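Local coordinates for protein PpBBE-like 1 D396N (Physcomitrella patens subsp. patens, PDB 6EO5) that oxidises cellobiose as a flavin-dependent oxidase of the berberine bridge enzyme-like family, here as an engineered variant carrying FAD, at residues I170-L175 against Q210-V215. Residues are numbered along the deposited sequence; the frame is centred on the assembly and turned at random.
Sequences ILEVQL and QFTFRV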
ATOM      1  N   ILE A 170       4.614   5.447  11.848  1.00 60.89           N
ATOM      2  CA  ILE A 170       6.043   5.198  11.946  1.00 58.78           C
ATOM      3  C   ILE A 170       6.623   6.196  12.940  1.00 62.36           C
ATOM      4  O   ILE A 170       6.594   7.411  12.714  1.00 60.01           O
ATOM      5  CB  ILE A 170       6.718   5.311  10.573  1.00 57.99           C
ATOM      6  CG1 ILE A 170       6.203   4.225   9.620  1.00 58.42           C
ATOM      7  CG2 ILE A 170       8.229   5.265  10.724  1.00 54.85           C
ATOM      8  CD1 ILE A 170       6.744   4.334   8.185  1.00 54.55           C
ATOM      9  N   LEU A 171       7.119   5.688  14.067  1.00 63.39           N
ATOM     10  CA  LEU A 171       7.794   6.516  15.054  1.00 59.72           C
ATOM     11  C   LEU A 171       9.296   6.560  14.827  1.00 64.62           C
ATOM     12  O   LEU A 171       9.951   7.523  15.260  1.00 64.94           O
ATOM     13  CB  LEU A 171       7.509   5.998  16.469  1.00 65.28           C
ATOM     14  CG  LEU A 171       6.162   6.279  17.135  1.00 64.52           C
ATOM     15  CD1 LEU A 171       5.994   5.378  18.320  1.00 68.03           C
ATOM     16  CD2 LEU A 171       6.091   7.725  17.585  1.00 64.56           C
ATOM     17  N   GLU A 172       9.840   5.557  14.134  1.00 58.99           N
ATOM     18  CA  GLU A 172      11.268   5.425  13.914  1.00 60.49           C
ATOM     19  C   GLU A 172      11.517   4.268  12.954  1.00 63.84           C
ATOM     20  O   GLU A 172      10.788   3.275  12.968  1.00 67.05           O
ATOM     21  CB  GLU A 172      12.000   5.186  15.236  1.00 62.53           C
ATOM     22  CG  GLU A 172      13.505   5.099  15.116  1.00 68.44           C
ATOM     23  CD  GLU A 172      14.167   4.513  16.351  1.00 74.30           C
ATOM     24  OE1 GLU A 172      14.342   5.258  17.343  1.00 71.05           O
ATOM     25  OE2 GLU A 172      14.508   3.301  16.326  1.00 76.18           O
ATOM     26  N   VAL A 173      12.549   4.409  12.118  1.00 60.83           N
ATOM     27  CA  VAL A 173      13.060   3.313  11.303  1.00 63.37           C
ATOM     28  C   VAL A 173      14.555   3.176  11.544  1.00 66.71           C
ATOM     29  O   VAL A 173      15.227   4.105  11.999  1.00 70.00           O
ATOM     30  CB  VAL A 173      12.819   3.502   9.782  1.00 62.71           C
ATOM     31  CG1 VAL A 173      11.352   3.393   9.443  1.00 62.73           C
ATOM     32  CG2 VAL A 173      13.392   4.824   9.311  1.00 58.91           C
ATOM     33  N   GLN A 174      15.071   1.999  11.208  1.00 65.47           N
ATOM     34  CA  GLN A 174      16.500   1.780  11.051  1.00 67.49           C
ATOM     35  C   GLN A 174      16.746   1.200   9.673  1.00 70.24           C
ATOM     36  O   GLN A 174      16.034   0.281   9.252  1.00 66.26           O
ATOM     37  CB  GLN A 174      17.042   0.836  12.104  1.00 68.97           C
ATOM     38  CG  GLN A 174      16.769   1.332  13.486  1.00 77.50           C
ATOM     39  CD  GLN A 174      17.397   0.453  14.512  1.00 81.60           C
ATOM     40  OE1 GLN A 174      18.135  -0.483  14.172  1.00 86.33           O
ATOM     41  NE2 GLN A 174      17.119   0.734  15.782  1.00 80.41           N
ATOM     42  N   LEU A 175      17.751   1.733   8.977  1.00 67.80           N
ATOM     43  CA  LEU A 175      18.079   1.265   7.640  1.00 68.39           C
ATOM     44  C   LEU A 175      19.590   1.201   7.462  1.00 70.39           C
ATOM     45  O   LEU A 175      20.356   1.830   8.194  1.00 70.99           O
ATOM     46  CB  LEU A 175      17.453   2.160   6.552  1.00 68.41           C
ATOM     47  CG  LEU A 175      17.860   3.631   6.506  1.00 69.48           C
ATOM     48  CD1 LEU A 175      18.975   3.849   5.490  1.00 67.39           C
ATOM     49  CD2 LEU A 175      16.647   4.483   6.185  1.00 71.49           C
ATOM     50  N   GLN A 210      14.110  -2.369  10.252  1.00 67.86           N
ATOM     51  CA  GLN A 210      13.012  -2.515  11.193  1.00 67.94           C
ATOM     52  C   GLN A 210      12.251  -1.204  11.342  1.00 66.43           C
ATOM     53  O   GLN A 210      12.774  -0.115  11.083  1.00 62.60           O
ATOM     54  CB  GLN A 210      13.498  -3.014  12.557  1.00 68.13           C
ATOM     55  CG  GLN A 210      14.260  -2.010  13.393  1.00 71.99           C
ATOM     56  CD  GLN A 210      14.366  -2.462  14.838  1.00 74.63           C
ATOM     57  OE1 GLN A 210      14.376  -3.665  15.123  1.00 72.15           O
ATOM     58  NE2 GLN A 210      14.420  -1.503  15.759  1.00 75.62           N
ATOM     59  N   PHE A 211      10.995  -1.340  11.758  1.00 61.65           N
ATOM     60  CA  PHE A 211      10.100  -0.238  12.061  1.00 62.95           C
ATOM     61  C   PHE A 211       9.770  -0.216  13.550  1.00 64.50           C
ATOM     62  O   PHE A 211       9.727  -1.258  14.211  1.00 65.05           O
ATOM     63  CB  PHE A 211       8.783  -0.366  11.296  1.00 62.41           C
ATOM     64  CG  PHE A 211       8.897  -0.163   9.832  1.00 58.01           C
ATOM     65  CD1 PHE A 211       8.757   1.104   9.291  1.00 59.74           C
ATOM     66  CD2 PHE A 211       9.101  -1.237   8.985  1.00 59.92           C
ATOM     67  CE1 PHE A 211       8.846   1.308   7.936  1.00 55.30           C
ATOM     68  CE2 PHE A 211       9.192  -1.046   7.611  1.00 61.22           C
ATOM     69  CZ  PHE A 211       9.063   0.231   7.087  1.00 56.47           C
ATOM     70  N   THR A 212       9.492   0.977  14.067  1.00 62.66           N
ATOM     71  CA  THR A 212       8.839   1.132  15.361  1.00 67.31           C
ATOM     72  C   THR A 212       7.540   1.890  15.144  1.00 65.72           C
ATOM     73  O   THR A 212       7.564   3.044  14.700  1.00 65.59           O
ATOM     74  CB  THR A 212       9.718   1.873  16.370  1.00 66.04           C
ATOM     75  OG1 THR A 212      10.935   1.148  16.559  1.00 69.08           O
ATOM     76  CG2 THR A 212       8.999   1.967  17.693  1.00 59.21           C
ATOM     77  N   PHE A 213       6.417   1.244  15.473  1.00 65.48           N
ATOM     78  CA  PHE A 213       5.078   1.758  15.210  1.00 63.31           C
ATOM     79  C   PHE A 213       4.386   2.200  16.490  1.00 63.80           C
ATOM     80  O   PHE A 213       4.513   1.553  17.531  1.00 65.90           O
ATOM     81  CB  PHE A 213       4.202   0.706  14.527  1.00 56.42           C
ATOM     82  CG  PHE A 213       4.563   0.454  13.100  1.00 62.76           C
ATOM     83  CD1 PHE A 213       4.282   1.406  12.128  1.00 61.88           C
ATOM     84  CD2 PHE A 213       5.178  -0.730  12.723  1.00 60.77           C
ATOM     85  CE1 PHE A 213       4.600   1.187  10.806  1.00 56.91           C
ATOM     86  CE2 PHE A 213       5.502  -0.961  11.399  1.00 62.43           C
ATOM     87  CZ  PHE A 213       5.213   0.001  10.436  1.00 60.20           C
ATOM     88  N   ARG A 214       3.661   3.312  16.397  1.00 65.70           N
ATOM     89  CA  ARG A 214       2.604   3.611  17.353  1.00 63.17           C
ATOM     90  C   ARG A 214       1.461   2.628  17.127  1.00 64.58           C
ATOM     91  O   ARG A 214       1.064   2.390  15.982  1.00 63.75           O
ATOM     92  CB  ARG A 214       2.119   5.051  17.172  1.00 60.69           C
ATOM     93  CG  ARG A 214       0.915   5.420  18.007  1.00 68.47           C
ATOM     94  CD  ARG A 214       1.323   5.602  19.473  1.00 81.81           C
ATOM     95  NE  ARG A 214       2.277   6.705  19.631  1.00 90.04           N
ATOM     96  CZ  ARG A 214       3.222   6.757  20.568  1.00 83.50           C
ATOM     97  NH1 ARG A 214       3.353   5.750  21.425  1.00 81.02           N
ATOM     98  NH2 ARG A 214       4.043   7.802  20.636  1.00 75.65           N
ATOM     99  N   VAL A 215       0.960   2.020  18.203  1.00 64.36           N
ATOM    100  CA  VAL A 215      -0.112   1.033  18.099  1.00 61.68           C
ATOM    101  C   VAL A 215      -1.352   1.576  18.801  1.00 59.33           C
ATOM    102  O   VAL A 215      -1.294   2.555  19.544  1.00 59.09           O
ATOM    103  CB  VAL A 215       0.295  -0.347  18.650  1.00 63.16           C
ATOM    104  CG1 VAL A 215       1.483  -0.895  17.861  1.00 59.41           C
ATOM    105  CG2 VAL A 215       0.598  -0.282  20.146  1.00 62.33           C
TER
HETATM  106  O   HOH W   1      13.142   0.838  14.935  1.00 67.86           O
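A classic beta bulge interrupts the antiparallel pairing of strands 170-176 and 207-217, where Leu171 and Glu172 both face Thr212. The two strands are neighbours in the antiparallel sheet of the FAD-binding part of this VAO-type flavoenzyme. Leu171 N donates to Thr212 O at 2.8 Å, and Glu172 N reaches the same oxygen only weakly. Thr212 N returns a bond to Glu172 O at 2.9 Å. Beyond the bulge, Gln174 N binds Gln210 O at 3.1 Å.

Ile170, Val173, Phe211 and Phe213 lie on the buried face; Ile170 and the two rings pack against helix 147-153. Ile170 reaches both rings: CG1 touches CE1 of Phe213 at 3.6 Å, and CD1 meets CE1 of Phe211. With CG1 anti to its carbonyl carbon (chi1 -69°), Val173 lies alongside Phe211 and brings that methyl to 3.5 Å from CD1 of the ring. The Phe211 side chain is about 6 Å from the bound FAD.

The other face is polar. Gln174 and Gln210 run side by side, with their amide planes 38° apart; NE2 of Gln174 packs 3.5 Å from NE2 of Gln210 without a hydrogen bond. An alanine in place of Gln174 would probably strip the Gln210 amide of its packing partner on this side, leaving Gln104, at OE1, and a water to hold it. That water also joins Glu172 OE2 and Thr212 OG1; it donates to the carboxylate and accepts from Gln210 NE2. Glu172 OE1 is held by Asn186. At the bulge, Leu171 CD1 sits over the centre of one face of the Arg214 guanidinium, 3.8 Å from CZ.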